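Long-range contacts in L-Ribose isomerase (Acinetobacter, PDB 4Q0S), which catalyses isomerization of the aldose L-ribose, probably to the ketose L-ribulose, in a cupin barrel whose metal site here holds cobalt(II) and ribitol: residues A[114-119]-A[198-203]; A[135-140]-A[178-183]; A[119-124]-A[240-245]. All blocks are in the same frame, centred on the assembly; numbering follows the deposited sequence.

Interaction 1: residues A[114-119]-A[198-203]; sequences CPPHHH and LHAFRC. With CO (cobalt (II) ion), chain B; RB0 (D-ribitol), chain C.
H117 CG (chi1 67°) and H199 CG (chi1 58°) sit between their own backbone N and carbonyl carbon, and the two rings rise from facing positions of an antiparallel pair to meet at one cobalt(II) ion. H117 NE2 binds the metal at 2.3 Å. The two rings lie oblique to each other, their planes 55° apart, and their NE2 atoms are close because both ligate the metal. H117 is fixed in rotation from behind: its ND1 donates to P115 O at 2.6 Å, nearly in the ring plane, which leaves NE2 for cobalt. The H199 ring is held likewise by ND1 to the carbonyl of H197. H119 NE2 brings a third imidazole, and H119 CD2 comes up to the edge of the H199 ring, 3.5 Å from H199 CE1. E124 completes the protein ligands, while ribitol chelates the ion through O4 and O5, its O5 lying 2.9 Å from H199 NE2 at the edge of that ring.

Farther along the pair, C114 CB stands over the face of the F201 ring, 3.3 Å from CZ, a CH-pi contact. Its SG reaches obliquely past the ring and also touches ribitol C5, so these two residues wall the pocket beside the sugar alcohol. Between the two patches, A200 CB packs on P116 CG at 3.8 Å.

Backbone hydrogen bonds join C114 with F201 and H117 with H199, the latter closed by H199 N to H117 O at 2.8 Å. The register slips by one residue in between, a beta bulge where the chain turns at P116. Strand 199-202 is flanked on its other edge by strand 132-137, and strand 113-118 by strand 244-245, where F245 stacks on H117.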
# COMPACT_ATOMS: atom_id res chain seq x y z
N CYS A 114 19.65 -3.31 -15.76
CA CYS A 114 20.42 -4.20 -14.90
C CYS A 114 21.04 -4.89 -16.14
O CYS A 114 20.34 -5.57 -16.89
CB CYS A 114 19.55 -5.19 -14.14
SG CYS A 114 20.52 -6.49 -13.31
N PRO A 115 22.34 -4.70 -16.38
CA PRO A 115 23.05 -5.27 -17.53
C PRO A 115 23.11 -6.78 -17.75
O PRO A 115 22.97 -7.58 -16.82
CB PRO A 115 24.44 -4.65 -17.41
CG PRO A 115 24.63 -4.61 -15.94
CD PRO A 115 23.30 -4.07 -15.45
N PRO A 116 23.30 -7.20 -19.02
CA PRO A 116 23.39 -8.61 -19.39
C PRO A 116 24.39 -9.37 -18.53
O PRO A 116 25.54 -8.95 -18.39
CB PRO A 116 23.82 -8.55 -20.85
CG PRO A 116 23.08 -7.36 -21.35
CD PRO A 116 23.31 -6.34 -20.23
N HIS A 117 23.94 -10.48 -17.97
CA HIS A 117 24.81 -11.31 -17.15
C HIS A 117 24.10 -12.63 -16.89
O HIS A 117 22.93 -12.80 -17.23
CB HIS A 117 25.11 -10.62 -15.82
CG HIS A 117 23.91 -10.48 -14.93
ND1 HIS A 117 22.88 -9.60 -15.20
CD2 HIS A 117 23.55 -11.14 -13.80
CE1 HIS A 117 21.94 -9.73 -14.27
NE2 HIS A 117 22.33 -10.66 -13.42
N HIS A 118 24.83 -13.58 -16.31
CA HIS A 118 24.23 -14.85 -15.96
C HIS A 118 24.91 -15.36 -14.71
O HIS A 118 26.00 -14.91 -14.37
CB HIS A 118 24.35 -15.87 -17.11
CG HIS A 118 25.70 -16.52 -17.23
ND1 HIS A 118 26.76 -15.92 -17.87
CD2 HIS A 118 26.15 -17.72 -16.80
CE1 HIS A 118 27.81 -16.73 -17.83
NE2 HIS A 118 27.46 -17.83 -17.18
N HIS A 119 24.25 -16.28 -14.02
CA HIS A 119 24.78 -16.85 -12.79
C HIS A 119 25.00 -18.35 -12.96
O HIS A 119 24.17 -19.04 -13.55
CB HIS A 119 23.81 -16.61 -11.64
CG HIS A 119 23.40 -15.18 -11.49
ND1 HIS A 119 24.26 -14.20 -11.03
CD2 HIS A 119 22.23 -14.55 -11.77
CE1 HIS A 119 23.64 -13.04 -11.04
NE2 HIS A 119 22.41 -13.22 -11.49
N LEU A 198 21.43 -16.16 -19.53
CA LEU A 198 21.77 -14.75 -19.70
C LEU A 198 20.49 -13.94 -19.53
O LEU A 198 19.44 -14.30 -20.05
CB LEU A 198 22.33 -14.49 -21.09
CG LEU A 198 23.74 -14.97 -21.41
CD1 LEU A 198 23.96 -14.90 -22.92
CD2 LEU A 198 24.76 -14.09 -20.68
N HIS A 199 20.58 -12.84 -18.79
CA HIS A 199 19.42 -11.99 -18.60
C HIS A 199 19.80 -10.56 -18.28
O HIS A 199 20.92 -10.27 -17.83
CB HIS A 199 18.51 -12.56 -17.50
CG HIS A 199 19.17 -12.73 -16.17
ND1 HIS A 199 20.07 -13.74 -15.91
CD2 HIS A 199 19.08 -11.99 -15.03
CE1 HIS A 199 20.51 -13.62 -14.67
NE2 HIS A 199 19.93 -12.57 -14.11
N ALA A 200 18.86 -9.67 -18.55
CA ALA A 200 19.00 -8.25 -18.31
C ALA A 200 17.58 -7.70 -18.28
O ALA A 200 16.64 -8.36 -18.72
CB ALA A 200 19.78 -7.59 -19.46
N PHE A 201 17.41 -6.51 -17.72
CA PHE A 201 16.09 -5.92 -17.67
C PHE A 201 16.17 -4.42 -17.48
O PHE A 201 17.17 -3.90 -16.99
CB PHE A 201 15.25 -6.57 -16.56
CG PHE A 201 15.86 -6.49 -15.19
CD1 PHE A 201 15.72 -5.34 -14.41
CD2 PHE A 201 16.54 -7.58 -14.65
CE1 PHE A 201 16.25 -5.28 -13.11
CE2 PHE A 201 17.07 -7.54 -13.35
CZ PHE A 201 16.92 -6.38 -12.59
N ARG A 202 15.13 -3.72 -17.91
CA ARG A 202 15.09 -2.28 -17.79
C ARG A 202 13.68 -1.81 -17.45
O ARG A 202 12.71 -2.57 -17.55
CB ARG A 202 15.49 -1.60 -19.10
CG ARG A 202 14.38 -1.66 -20.16
CD ARG A 202 14.61 -0.70 -21.33
NE ARG A 202 13.44 -0.64 -22.21
CZ ARG A 202 13.33 0.17 -23.25
NH1 ARG A 202 14.31 1.00 -23.57
NH2 ARG A 202 12.21 0.16 -23.98
N CYS A 203 13.60 -0.55 -17.07
CA CYS A 203 12.35 0.12 -16.80
C CYS A 203 12.10 0.89 -18.09
O CYS A 203 13.01 1.53 -18.61
CB CYS A 203 12.53 1.11 -15.64
SG CYS A 203 11.11 2.19 -15.37
CO CO B . 20.85 -11.86 -12.11
C1 RB0 C . 22.42 -7.80 -10.22
O1 RB0 C . 23.64 -7.11 -10.02
C2 RB0 C . 22.05 -8.56 -8.96
O2 RB0 C . 22.92 -9.69 -8.81
C3 RB0 C . 20.58 -9.01 -9.01
O3 RB0 C . 20.19 -9.51 -7.74
C4 RB0 C . 20.29 -10.05 -10.10
O4 RB0 C . 21.50 -10.71 -10.46
C5 RB0 C . 19.67 -9.39 -11.32
O5 RB0 C . 19.25 -10.38 -12.26

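Interaction 2: residues A[135-140]-A[178-183]; sequences VFYSPT and LTSYVR
Y137 and S180 face each other in a hydrogen-bonded pair of the antiparallel sheet of this cupin fold, and the tyrosine ring folds back over the serine. Its CG lies between the backbone N and the carbonyl carbon (chi1 67°), which turns the ring across to the neighbouring strand. S180 CB then sits over the centre of one ring face, 3.5 Å from CZ, in a CH-pi contact. The phenol OH runs on beyond the serine to the carbonyl of P156, so the ring is held at its far end as well as across its face.

On the same side of the sheet, V135 and V182 lie side by side and point the same way, V135 CB touching V182 CG1 at 3.7 Å. Both pack toward strand 191-193, V135 on M193 and V182 on F191.

The other side carries F136 and Y181, which form a non-hydrogen-bonded pair. These side chains also run alongside each other, but their rings meet obliquely, planes 39° apart, and F136 CE1 approaches the edge of the tyrosine ring at CD1, 3.5 Å away. W161 adds a third aromatic ring to this side, against both F136 and Y181, while Y181 OH bonds to E134. L178 covers the end of the patch, its CD2 reaching F136 O at 3.5 Å and its CB resting against F136 CB.

The strands run at 161° to one another, and their backbone ladder closes with V135 N to V182 O and Y137 N to S180 O, each at 2.9 Å. Where the ladder stops, S180 OG, already donating to the carbonyl of V157, lies 3.3 Å from P139 CD.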
# COMPACT_ATOMS: atom_id res chain seq x y z
N VAL A 135 12.20 -7.63 -19.52
CA VAL A 135 13.27 -8.60 -19.37
C VAL A 135 13.75 -9.10 -20.72
O VAL A 135 12.95 -9.43 -21.60
CB VAL A 135 12.81 -9.81 -18.51
CG1 VAL A 135 14.00 -10.70 -18.16
CG2 VAL A 135 12.12 -9.33 -17.25
N PHE A 136 15.06 -9.15 -20.87
CA PHE A 136 15.69 -9.63 -22.09
C PHE A 136 16.49 -10.83 -21.61
O PHE A 136 17.19 -10.74 -20.60
CB PHE A 136 16.60 -8.55 -22.67
CG PHE A 136 15.94 -7.20 -22.79
CD1 PHE A 136 15.06 -6.93 -23.84
CD2 PHE A 136 16.15 -6.22 -21.82
CE1 PHE A 136 14.40 -5.70 -23.92
CE2 PHE A 136 15.49 -4.99 -21.90
CZ PHE A 136 14.62 -4.73 -22.95
N TYR A 137 16.38 -11.96 -22.31
CA TYR A 137 17.11 -13.13 -21.88
C TYR A 137 17.32 -14.17 -22.97
O TYR A 137 16.71 -14.12 -24.03
CB TYR A 137 16.39 -13.80 -20.71
CG TYR A 137 15.05 -14.39 -21.09
CD1 TYR A 137 13.94 -13.58 -21.28
CD2 TYR A 137 14.90 -15.77 -21.25
CE1 TYR A 137 12.70 -14.12 -21.63
CE2 TYR A 137 13.67 -16.32 -21.61
CZ TYR A 137 12.57 -15.49 -21.79
OH TYR A 137 11.35 -16.02 -22.12
N SER A 138 18.21 -15.12 -22.67
CA SER A 138 18.52 -16.21 -23.58
C SER A 138 17.74 -17.42 -23.06
O SER A 138 17.93 -17.83 -21.92
CB SER A 138 20.02 -16.52 -23.55
OG SER A 138 20.31 -17.63 -24.39
N PRO A 139 16.86 -17.98 -23.89
CA PRO A 139 16.04 -19.14 -23.52
C PRO A 139 16.85 -20.42 -23.31
O PRO A 139 16.33 -21.40 -22.75
CB PRO A 139 15.04 -19.23 -24.66
CG PRO A 139 15.84 -18.74 -25.83
CD PRO A 139 16.56 -17.55 -25.27
N THR A 140 18.10 -20.43 -23.76
CA THR A 140 18.95 -21.61 -23.56
C THR A 140 20.03 -21.27 -22.54
O THR A 140 20.54 -20.15 -22.51
CB THR A 140 19.64 -22.08 -24.87
OG1 THR A 140 20.24 -20.96 -25.53
CG2 THR A 140 18.65 -22.74 -25.79
N LEU A 178 20.57 -12.02 -25.89
CA LEU A 178 19.36 -12.00 -25.07
C LEU A 178 18.18 -11.65 -25.96
O LEU A 178 17.53 -10.62 -25.80
CB LEU A 178 19.50 -10.97 -23.94
CG LEU A 178 20.54 -11.33 -22.87
CD1 LEU A 178 21.94 -11.37 -23.49
CD2 LEU A 178 20.49 -10.30 -21.74
N THR A 179 17.90 -12.56 -26.89
CA THR A 179 16.85 -12.39 -27.88
C THR A 179 15.41 -12.57 -27.40
O THR A 179 14.48 -12.03 -28.00
CB THR A 179 17.10 -13.33 -29.08
OG1 THR A 179 17.05 -14.69 -28.63
CG2 THR A 179 18.49 -13.08 -29.64
N SER A 180 15.21 -13.33 -26.32
CA SER A 180 13.87 -13.53 -25.79
C SER A 180 13.48 -12.32 -24.95
O SER A 180 14.32 -11.72 -24.28
CB SER A 180 13.80 -14.81 -24.95
OG SER A 180 13.73 -15.95 -25.78
N TYR A 181 12.20 -11.97 -24.99
CA TYR A 181 11.72 -10.80 -24.28
C TYR A 181 10.36 -11.03 -23.64
O TYR A 181 9.53 -11.77 -24.17
CB TYR A 181 11.63 -9.62 -25.26
CG TYR A 181 10.77 -8.46 -24.80
CD1 TYR A 181 11.32 -7.37 -24.13
CD2 TYR A 181 9.40 -8.44 -25.08
CE1 TYR A 181 10.53 -6.28 -23.76
CE2 TYR A 181 8.61 -7.35 -24.71
CZ TYR A 181 9.18 -6.28 -24.05
OH TYR A 181 8.39 -5.20 -23.71
N VAL A 182 10.13 -10.38 -22.51
CA VAL A 182 8.86 -10.47 -21.81
C VAL A 182 8.69 -9.20 -20.99
O VAL A 182 9.67 -8.67 -20.45
CB VAL A 182 8.81 -11.72 -20.89
CG1 VAL A 182 9.83 -11.62 -19.77
CG2 VAL A 182 7.42 -11.89 -20.33
N ARG A 183 7.47 -8.70 -20.92
CA ARG A 183 7.17 -7.51 -20.15
C ARG A 183 6.33 -7.95 -18.96
O ARG A 183 5.22 -8.46 -19.13
CB ARG A 183 6.43 -6.49 -21.02
CG ARG A 183 6.28 -5.12 -20.37
CD ARG A 183 6.22 -4.02 -21.43
NE ARG A 183 5.94 -2.71 -20.84
CZ ARG A 183 6.07 -1.56 -21.49
NH1 ARG A 183 6.48 -1.55 -22.75
NH2 ARG A 183 5.77 -0.41 -20.88

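Interaction 3: residues A[119-124]-A[240-245]; sequences HGRKTE and MHDNDF. With CO (cobalt (II) ion), chain B; RB0 (D-ribitol), chain C; NCO (cobalt hexammine(III)), chain E.
D242 reaches into the turn 119-122 and is gripped there by its carboxylate. Its CG stands anti to the backbone N (chi1 -167°), carrying the carboxylate across to the other segment. CB lies 3.7 Å from R121 NH1, the guanidinium nitrogen that also bonds the carboxylate. OD1 takes R121 N on its syn lone pair at 2.9 Å and R121 NH1 at 2.8 Å. The second is a salt bridge whose donor stands above the carboxylate plane, with the two flat groups 74° apart; G120 N adds a weak bond. OD2 uses its syn lone pair for K122 N at 3.0 Å, so one carboxylate binds successive amides of the turn.

The R121 guanidinium has M240 SD over one face, 3.5 Å from NE, and its NE also pairs with E97. From the backbone of the same aspartate, D242 O receives H119 ND1 at 2.8 Å in the plane of the imidazole, which sets the ring with NE2 toward cobalt. K122 CE lies over the centre of that ring, and its NZ makes weak bonds to ribitol O2 and O4.

E124 OE2 binds the metal at 1.9 Å. An aspartate outside the coordination sphere thus orders the metal-binding loop as second shell, in a site of the three-histidine, one-glutamate kind common among cupins.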
# COMPACT_ATOMS: atom_id res chain seq x y z
N HIS A 119 24.25 -16.28 -14.02
CA HIS A 119 24.78 -16.85 -12.79
C HIS A 119 25.00 -18.35 -12.96
O HIS A 119 24.17 -19.04 -13.55
CB HIS A 119 23.81 -16.61 -11.64
CG HIS A 119 23.40 -15.18 -11.49
ND1 HIS A 119 24.26 -14.20 -11.03
CD2 HIS A 119 22.23 -14.55 -11.77
CE1 HIS A 119 23.64 -13.04 -11.04
NE2 HIS A 119 22.41 -13.22 -11.49
N GLY A 120 26.11 -18.86 -12.44
CA GLY A 120 26.37 -20.28 -12.54
C GLY A 120 25.53 -21.04 -11.52
O GLY A 120 25.09 -22.16 -11.79
N ARG A 121 25.30 -20.41 -10.37
CA ARG A 121 24.54 -21.06 -9.30
C ARG A 121 23.18 -20.45 -8.93
O ARG A 121 22.25 -21.17 -8.56
CB ARG A 121 25.41 -21.12 -8.04
CG ARG A 121 26.86 -21.48 -8.33
CD ARG A 121 27.72 -21.41 -7.08
NE ARG A 121 29.14 -21.61 -7.35
CZ ARG A 121 29.87 -20.81 -8.12
NH1 ARG A 121 29.33 -19.75 -8.70
NH2 ARG A 121 31.16 -21.07 -8.31
N LYS A 122 23.05 -19.13 -9.04
CA LYS A 122 21.80 -18.48 -8.65
C LYS A 122 20.64 -18.46 -9.63
O LYS A 122 20.75 -18.00 -10.77
CB LYS A 122 22.07 -17.04 -8.21
CG LYS A 122 20.80 -16.31 -7.73
CD LYS A 122 21.10 -14.93 -7.18
CE LYS A 122 21.60 -13.99 -8.27
NZ LYS A 122 21.99 -12.67 -7.71
N THR A 123 19.51 -18.98 -9.15
CA THR A 123 18.25 -18.99 -9.90
C THR A 123 17.41 -17.87 -9.26
O THR A 123 17.29 -17.80 -8.03
CB THR A 123 17.52 -20.34 -9.75
OG1 THR A 123 18.18 -21.33 -10.54
CG2 THR A 123 16.07 -20.21 -10.20
N GLU A 124 16.82 -17.02 -10.10
CA GLU A 124 16.01 -15.89 -9.64
C GLU A 124 14.53 -16.02 -10.01
O GLU A 124 14.16 -16.82 -10.86
CB GLU A 124 16.54 -14.58 -10.25
CG GLU A 124 18.03 -14.33 -10.06
CD GLU A 124 18.56 -13.18 -10.92
OE1 GLU A 124 17.77 -12.54 -11.64
OE2 GLU A 124 19.78 -12.92 -10.88
N MET A 240 34.14 -16.85 -3.38
CA MET A 240 33.37 -17.35 -4.51
C MET A 240 32.56 -16.25 -5.19
O MET A 240 31.86 -15.48 -4.53
CB MET A 240 32.43 -18.45 -4.03
CG MET A 240 31.63 -19.13 -5.12
SD MET A 240 30.47 -20.31 -4.40
CE MET A 240 31.59 -21.61 -3.88
N HIS A 241 32.67 -16.17 -6.51
CA HIS A 241 31.93 -15.18 -7.28
C HIS A 241 30.91 -15.90 -8.15
O HIS A 241 31.19 -16.99 -8.68
CB HIS A 241 32.87 -14.35 -8.17
CG HIS A 241 32.21 -13.16 -8.80
ND1 HIS A 241 31.55 -12.20 -8.06
CD2 HIS A 241 32.12 -12.77 -10.09
CE1 HIS A 241 31.08 -11.27 -8.87
NE2 HIS A 241 31.41 -11.59 -10.11
N ASP A 242 29.73 -15.31 -8.29
CA ASP A 242 28.66 -15.92 -9.07
C ASP A 242 28.00 -14.95 -10.04
O ASP A 242 26.84 -15.13 -10.42
CB ASP A 242 27.62 -16.52 -8.12
CG ASP A 242 26.65 -17.44 -8.82
OD1 ASP A 242 27.10 -18.34 -9.56
OD2 ASP A 242 25.42 -17.27 -8.62
N ASN A 243 28.73 -13.91 -10.42
CA ASN A 243 28.22 -12.93 -11.38
C ASN A 243 29.11 -12.95 -12.60
O ASN A 243 30.33 -12.82 -12.49
CB ASN A 243 28.21 -11.51 -10.79
CG ASN A 243 27.17 -11.33 -9.71
OD1 ASN A 243 26.16 -12.03 -9.67
ND2 ASN A 243 27.39 -10.36 -8.83
N ASP A 244 28.50 -13.11 -13.77
CA ASP A 244 29.25 -13.14 -15.01
C ASP A 244 28.59 -12.18 -15.98
O ASP A 244 27.66 -12.55 -16.69
CB ASP A 244 29.25 -14.56 -15.60
CG ASP A 244 30.32 -14.76 -16.66
OD1 ASP A 244 30.62 -13.80 -17.41
OD2 ASP A 244 30.85 -15.89 -16.75
N PHE A 245 29.06 -10.94 -16.00
CA PHE A 245 28.50 -9.93 -16.89
C PHE A 245 29.10 -10.08 -18.28
O PHE A 245 30.29 -10.37 -18.42
CB PHE A 245 28.79 -8.53 -16.33
CG PHE A 245 28.05 -8.23 -15.07
CD1 PHE A 245 26.78 -7.64 -15.11
CD2 PHE A 245 28.57 -8.59 -13.83
CE1 PHE A 245 26.05 -7.42 -13.95
CE2 PHE A 245 27.84 -8.38 -12.65
CZ PHE A 245 26.58 -7.79 -12.71
CO CO B . 20.85 -11.86 -12.11
C1 RB0 C . 22.42 -7.80 -10.22
O1 RB0 C . 23.64 -7.11 -10.02
C2 RB0 C . 22.05 -8.56 -8.96
O2 RB0 C . 22.92 -9.69 -8.81
C3 RB0 C . 20.58 -9.01 -9.01
O3 RB0 C . 20.19 -9.51 -7.74
C4 RB0 C . 20.29 -10.05 -10.10
O4 RB0 C . 21.50 -10.71 -10.46
C5 RB0 C . 19.67 -9.39 -11.32
O5 RB0 C . 19.25 -10.38 -12.26
CO NCO E . 33.47 -12.20 -19.38
N1 NCO E . 33.86 -13.94 -19.12
N2 NCO E . 35.15 -11.75 -18.93
N3 NCO E . 31.77 -12.65 -19.83
N4 NCO E . 32.98 -12.06 -17.64
N5 NCO E . 33.95 -12.34 -21.11
N6 NCO E . 33.08 -10.45 -19.63

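Overall arrangement
After the N-terminal helix 19-35 and the strands up to 101-108, the chain enters strand 113-118 and then the loop 119-124, so interactions 1 and 3 begin side by side and share H119. After strand 132-137 a long excursion without helix or strand returns to strand 180-185, a loop closed by interaction 2 and nested inside both others. Interaction 1 closes next, when strand 199-202 inserts between strands 113-118 and 132-137. Interaction 3 closes last through 240-245, crossing interaction 1. All three reach one five-stranded sheet: A200 O meets F136 N between 1 and 2, and H118 N meets D244 O between 1 and 3. Interactions 1 and 3 converge on cobalt and ribitol; 2 lies apart from 3.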